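Side-chain contacts in L-ribulose 3-epimerase (Mesorhizobium loti, PDB 3VYL), which catalyses the epimerisation of ketoses at C3, L-ribulose most efficiently and D-psicose and D-tagatose less so, and binds manganese in a TIM barrel: residues Ser12-Ala16 with Gln17-Glu21; Ile220-Ala223 with Ala224-Ala228. One frame throughout, in Å; residues are numbered along the deposited sequence.

Contact 1. Residues Ser12-Ala16 with Gln17-Glu21; sequences SASSA and QSELE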
ATOM      1  N   SER A  12      16.406 -28.754   5.394  1.00 37.66           N
ATOM      2  CA  SER A  12      16.235 -30.057   6.038  1.00 40.14           C
ATOM      3  C   SER A  12      16.004 -29.930   7.543  1.00 41.68           C
ATOM      4  O   SER A  12      16.487 -28.993   8.173  1.00 42.40           O
ATOM      5  CB  SER A  12      17.456 -30.945   5.793  1.00 42.92           C
ATOM      6  OG  SER A  12      17.491 -32.034   6.712  1.00 46.44           O
ATOM      7  N   ALA A  13      15.273 -30.885   8.112  1.00 43.87           N
ATOM      8  CA  ALA A  13      15.014 -30.905   9.553  1.00 46.66           C
ATOM      9  C   ALA A  13      15.878 -31.958  10.221  1.00 46.59           C
ATOM     10  O   ALA A  13      15.810 -32.156  11.435  1.00 47.53           O
ATOM     11  CB  ALA A  13      13.542 -31.176   9.835  1.00 46.84           C
ATOM     12  N   SER A  14      16.697 -32.624   9.419  1.00 45.96           N
ATOM     13  CA  SER A  14      17.502 -33.726   9.911  1.00 47.56           C
ATOM     14  C   SER A  14      18.837 -33.250  10.455  1.00 48.16           C
ATOM     15  O   SER A  14      19.386 -32.257   9.978  1.00 46.25           O
ATOM     16  CB  SER A  14      17.734 -34.758   8.809  1.00 46.98           C
ATOM     17  OG  SER A  14      18.921 -35.493   9.071  1.00 48.15           O
ATOM     18  N   SER A  15      19.349 -34.000  11.432  1.00 49.70           N
ATOM     19  CA  SER A  15      20.653 -33.766  12.052  1.00 49.20           C
ATOM     20  C   SER A  15      21.787 -34.643  11.493  1.00 48.80           C
ATOM     21  O   SER A  15      22.939 -34.493  11.899  1.00 47.21           O
ATOM     22  CB  SER A  15      20.561 -33.970  13.565  1.00 49.72           C
ATOM     23  OG  SER A  15      19.855 -32.913  14.185  1.00 53.65           O
ATOM     24  N   ALA A  16      21.475 -35.556  10.577  1.00 48.79           N
ATOM     25  CA  ALA A  16      22.521 -36.360   9.937  1.00 51.15           C
ATOM     26  C   ALA A  16      23.620 -35.452   9.371  1.00 52.97           C
ATOM     27  O   ALA A  16      23.319 -34.402   8.801  1.00 55.23           O
ATOM     28  CB  ALA A  16      21.925 -37.234   8.844  1.00 49.88           C
ATOM     29  N   GLN A  17      24.882 -35.842   9.539  1.00 55.17           N
ATOM     30  CA  GLN A  17      26.019 -35.004   9.111  1.00 56.31           C
ATOM     31  C   GLN A  17      26.041 -34.729   7.600  1.00 53.42           C
ATOM     32  O   GLN A  17      26.542 -33.697   7.159  1.00 53.77           O
ATOM     33  CB  GLN A  17      27.359 -35.603   9.575  1.00 59.96           C
ATOM     34  CG  GLN A  17      28.599 -34.728   9.325  1.00 65.25           C
ATOM     35  CD  GLN A  17      28.693 -33.470  10.205  1.00 67.22           C
ATOM     36  OE1 GLN A  17      29.233 -32.441   9.778  1.00 65.36           O
ATOM     37  NE2 GLN A  17      28.184 -33.554  11.436  1.00 67.15           N
ATOM     38  N   SER A  18      25.496 -35.656   6.824  1.00 50.88           N
ATOM     39  CA  SER A  18      25.389 -35.504   5.379  1.00 48.48           C
ATOM     40  C   SER A  18      24.302 -34.479   5.007  1.00 49.79           C
ATOM     41  O   SER A  18      24.429 -33.749   4.019  1.00 49.47           O
ATOM     42  CB  SER A  18      25.139 -36.879   4.742  1.00 46.61           C
ATOM     43  OG  SER A  18      23.946 -36.921   3.974  1.00 47.18           O
ATOM     44  N   GLU A  19      23.239 -34.441   5.811  1.00 49.55           N
ATOM     45  CA  GLU A  19      22.152 -33.472   5.660  1.00 47.27           C
ATOM     46  C   GLU A  19      22.522 -32.076   6.168  1.00 45.96           C
ATOM     47  O   GLU A  19      22.153 -31.079   5.549  1.00 45.75           O
ATOM     48  CB  GLU A  19      20.885 -33.973   6.366  1.00 46.61           C
ATOM     49  CG  GLU A  19      20.092 -34.981   5.559  1.00 47.41           C
ATOM     50  CD  GLU A  19      19.564 -34.394   4.265  1.00 49.05           C
ATOM     51  OE1 GLU A  19      18.531 -33.696   4.299  1.00 52.20           O
ATOM     52  OE2 GLU A  19      20.190 -34.620   3.213  1.00 48.46           O
ATOM     53  N   LEU A  20      23.238 -32.017   7.294  1.00 45.59           N
ATOM     54  CA  LEU A  20      23.780 -30.768   7.833  1.00 45.87           C
ATOM     55  C   LEU A  20      24.776 -30.137   6.861  1.00 48.20           C
ATOM     56  O   LEU A  20      24.863 -28.915   6.736  1.00 48.68           O
ATOM     57  CB  LEU A  20      24.462 -31.022   9.175  1.00 44.04           C
ATOM     58  CG  LEU A  20      23.599 -31.294  10.417  1.00 44.94           C
ATOM     59  CD1 LEU A  20      24.491 -31.551  11.626  1.00 43.94           C
ATOM     60  CD2 LEU A  20      22.624 -30.161  10.720  1.00 43.45           C
ATOM     61  N   GLU A  21      25.516 -31.002   6.181  1.00 50.32           N
ATOM     62  CA  GLU A  21      26.458 -30.632   5.149  1.00 52.77           C
ATOM     63  C   GLU A  21      25.708 -30.000   3.976  1.00 52.04           C
ATOM     64  O   GLU A  21      26.075 -28.926   3.493  1.00 50.09           O
ATOM     65  CB  GLU A  21      27.150 -31.897   4.659  1.00 57.27           C
ATOM     66  CG  GLU A  21      28.647 -31.910   4.833  1.00 63.83           C
ATOM     67  CD  GLU A  21      29.353 -32.418   3.591  1.00 71.70           C
ATOM     68  OE1 GLU A  21      30.070 -33.440   3.679  1.00 75.82           O
ATOM     69  OE2 GLU A  21      29.179 -31.790   2.519  1.00 73.25           O
TER
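With its CG next to the backbone N (chi1 -81°) and a second bend at chi2, Glu-19 folds its carboxylate back from the first turn of helix 17-30 toward Ser-12, whose OG stands opposite its own backbone N (chi1 163°). Ser-12 OG donates to Glu-19 OE1 over 3.1 Å, reaching the anti side of the carboxylate and 22° out of its plane. The loop that carries strand 4-7 of the TIM barrel into this helix is shaped by two successive ST turns: Ser-12 OG also accepts from Ser-14 N at 2.9 Å, and Ser-14 OG accepts from Ala-16 N at 3.0 Å. One hydroxyl therefore couples loop backbone to helix side chain. Ser-14 OG also rests against the aliphatic part of Glu-19, 3.7 Å from its CB. Ala-16 is the N-cap residue and starts the helix through its carbonyl, which takes a straight bond from Leu-20 N at 2.8 Å and a weak one from Glu-19 N. Leu-20, the buried member, packs its side chain against the loop carbonyls of Ser-14 and Ser-15 and onto Val-45, while Ser-15 touches Leu-40, Asp-44 and Val-45. Leu-20 CD1 lies 3.3 Å from Ser-15 O.

Contact 2. Residues Ile220-Ala223 with Ala224-Ala228; sequences IDFA and AIFDA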
ATOM      1  N   ILE A 220       2.069  -8.846   3.088  1.00 19.30           N
ATOM      2  CA  ILE A 220       2.954  -7.989   3.877  1.00 20.01           C
ATOM      3  C   ILE A 220       3.547  -6.889   3.004  1.00 20.87           C
ATOM      4  O   ILE A 220       3.910  -7.124   1.847  1.00 21.21           O
ATOM      5  CB  ILE A 220       4.055  -8.779   4.629  1.00 19.80           C
ATOM      6  CG1 ILE A 220       3.429  -9.609   5.764  1.00 19.38           C
ATOM      7  CG2 ILE A 220       5.126  -7.841   5.175  1.00 19.30           C
ATOM      8  CD1 ILE A 220       4.402 -10.459   6.552  1.00 18.82           C
ATOM      9  N   ASP A 221       3.596  -5.687   3.572  1.00 21.34           N
ATOM     10  CA  ASP A 221       4.197  -4.534   2.944  1.00 22.27           C
ATOM     11  C   ASP A 221       5.655  -4.523   3.310  1.00 22.83           C
ATOM     12  O   ASP A 221       6.027  -3.951   4.345  1.00 24.60           O
ATOM     13  CB  ASP A 221       3.556  -3.271   3.502  1.00 23.40           C
ATOM     14  CG  ASP A 221       3.910  -2.023   2.716  1.00 24.31           C
ATOM     15  OD1 ASP A 221       4.891  -2.018   1.923  1.00 26.11           O
ATOM     16  OD2 ASP A 221       3.177  -1.027   2.899  1.00 25.41           O
ATOM     17  N   PHE A 222       6.490  -5.134   2.474  1.00 22.79           N
ATOM     18  CA  PHE A 222       7.927  -5.251   2.793  1.00 22.20           C
ATOM     19  C   PHE A 222       8.717  -3.964   2.595  1.00 22.82           C
ATOM     20  O   PHE A 222       9.679  -3.722   3.313  1.00 23.94           O
ATOM     21  CB  PHE A 222       8.580  -6.425   2.062  1.00 21.00           C
ATOM     22  CG  PHE A 222       8.242  -7.755   2.665  1.00 20.68           C
ATOM     23  CD1 PHE A 222       7.343  -8.608   2.039  1.00 20.42           C
ATOM     24  CD2 PHE A 222       8.792  -8.137   3.883  1.00 19.92           C
ATOM     25  CE1 PHE A 222       7.014  -9.826   2.614  1.00 20.08           C
ATOM     26  CE2 PHE A 222       8.472  -9.354   4.454  1.00 19.93           C
ATOM     27  CZ  PHE A 222       7.581 -10.199   3.818  1.00 19.74           C
ATOM     28  N   ALA A 223       8.306  -3.130   1.641  1.00 23.69           N
ATOM     29  CA  ALA A 223       8.977  -1.848   1.444  1.00 23.61           C
ATOM     30  C   ALA A 223       8.852  -1.038   2.716  1.00 24.58           C
ATOM     31  O   ALA A 223       9.837  -0.471   3.184  1.00 27.03           O
ATOM     32  CB  ALA A 223       8.422  -1.099   0.246  1.00 22.09           C
ATOM     33  N   ALA A 224       7.666  -1.034   3.317  1.00 24.24           N
ATOM     34  CA  ALA A 224       7.467  -0.314   4.573  1.00 24.17           C
ATOM     35  C   ALA A 224       8.379  -0.849   5.675  1.00 25.31           C
ATOM     36  O   ALA A 224       8.805  -0.099   6.549  1.00 26.79           O
ATOM     37  CB  ALA A 224       6.015  -0.380   5.000  1.00 23.00           C
ATOM     38  N   ILE A 225       8.681  -2.146   5.618  1.00 26.07           N
ATOM     39  CA  ILE A 225       9.506  -2.816   6.622  1.00 25.75           C
ATOM     40  C   ILE A 225      10.988  -2.504   6.414  1.00 26.09           C
ATOM     41  O   ILE A 225      11.715  -2.225   7.369  1.00 27.04           O
ATOM     42  CB  ILE A 225       9.251  -4.344   6.627  1.00 24.73           C
ATOM     43  CG1 ILE A 225       7.836  -4.635   7.144  1.00 24.77           C
ATOM     44  CG2 ILE A 225      10.273  -5.076   7.480  1.00 23.96           C
ATOM     45  CD1 ILE A 225       7.418  -6.091   7.073  1.00 24.52           C
ATOM     46  N   PHE A 226      11.437  -2.551   5.167  1.00 25.99           N
ATOM     47  CA  PHE A 226      12.821  -2.202   4.858  1.00 26.46           C
ATOM     48  C   PHE A 226      13.089  -0.717   5.134  1.00 27.66           C
ATOM     49  O   PHE A 226      14.171  -0.361   5.629  1.00 27.84           O
ATOM     50  CB  PHE A 226      13.180  -2.593   3.423  1.00 25.05           C
ATOM     51  CG  PHE A 226      13.047  -4.076   3.143  1.00 24.47           C
ATOM     52  CD1 PHE A 226      13.441  -5.024   4.087  1.00 24.67           C
ATOM     53  CD2 PHE A 226      12.557  -4.524   1.924  1.00 23.95           C
ATOM     54  CE1 PHE A 226      13.329  -6.386   3.818  1.00 24.53           C
ATOM     55  CE2 PHE A 226      12.447  -5.877   1.644  1.00 23.46           C
ATOM     56  CZ  PHE A 226      12.833  -6.812   2.591  1.00 23.85           C
ATOM     57  N   ASP A 227      12.091   0.127   4.841  1.00 27.27           N
ATOM     58  CA  ASP A 227      12.116   1.559   5.174  1.00 27.23           C
ATOM     59  C   ASP A 227      12.224   1.817   6.674  1.00 27.00           C
ATOM     60  O   ASP A 227      12.963   2.708   7.091  1.00 28.49           O
ATOM     61  CB  ASP A 227      10.859   2.273   4.660  1.00 27.22           C
ATOM     62  CG  ASP A 227      10.888   2.532   3.177  1.00 28.29           C
ATOM     63  OD1 ASP A 227       9.876   3.041   2.677  1.00 31.96           O
ATOM     64  OD2 ASP A 227      11.889   2.240   2.494  1.00 28.94           O
ATOM     65  N   ALA A 228      11.480   1.064   7.482  1.00 26.03           N
ATOM     66  CA  ALA A 228      11.540   1.222   8.943  1.00 26.58           C
ATOM     67  C   ALA A 228      12.906   0.803   9.519  1.00 27.68           C
ATOM     68  O   ALA A 228      13.513   1.568  10.266  1.00 27.67           O
ATOM     69  CB  ALA A 228      10.406   0.475   9.623  1.00 25.85           C
TER
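Ile-220 brings its CG2 methyl to 3.5 Å from Ile-225 CD1, the two isoleucine side chains running at a slant to each other at the start of helix 222-231, in the beta-alpha-beta unit between strands 202-207 and 238-240 of the TIM barrel. The same methyl also sits over the centre of one face of the Phe-222 ring, 3.5 Å above the plane. Phe-222 and Ile-225 project side by side in the same direction, with Phe-222 CD2 4.0 Å from Ile-225 CD1, so one apolar cluster spans the helix start. Thr-181 at the start of helix 181-187 touches all three side chains. The side chain of Ile-220 lies about 7 Å from that of the manganese ligand Asp-180 and about 11 Å from the manganese ion.

On the more exposed side, Asp-221 is the N-cap. Its CG is turned opposite the backbone N (chi1 -168°), which carries OD1 forward to accept from Ala-224 N at 3.3 Å. The bond is straight at the hydrogen, but the donor stands well above the carboxylate plane, 67° out of it. Ala-224 CB packs against Asp-221 CG.

Further along, Phe-222 O receives Phe-226 N in a regular helical bond and lies over one face of the Phe-226 ring, which touches Phe-276, Leu-281 and Ala-284 of helix 266-292; Phe-276 also meets the Phe-222 ring nearly at right angles. Asp-227 pairs through OD1 with Lys-287 of that helix, bridging the two helices by charge. Its backbone continues the helical pattern, Asp-227 N donating to Ala-223 O at 2.9 Å with 163° at the hydrogen.

Both contacts build the N-terminal end of a helix on the outside of the same barrel, but at separate places, with centres 33 Å apart and no touch between them. Contact 1 sits at the surface after the first strand, away from the manganese site, and relies on serine hydroxyls and a glutamate, with one buried leucine. Contact 2 is partly buried after the seventh strand and nearer the metal; isoleucines and phenylalanines dominate there, Ile-225 meeting helices 181-187 and 191-197 and Phe-226 meeting helix 266-292. Their N-cap side chains differ too: Asp-221 offers a carboxylate to Ala-224 N, whereas Ala-16 has no polar side-chain atom and the preceding serines shape the approach.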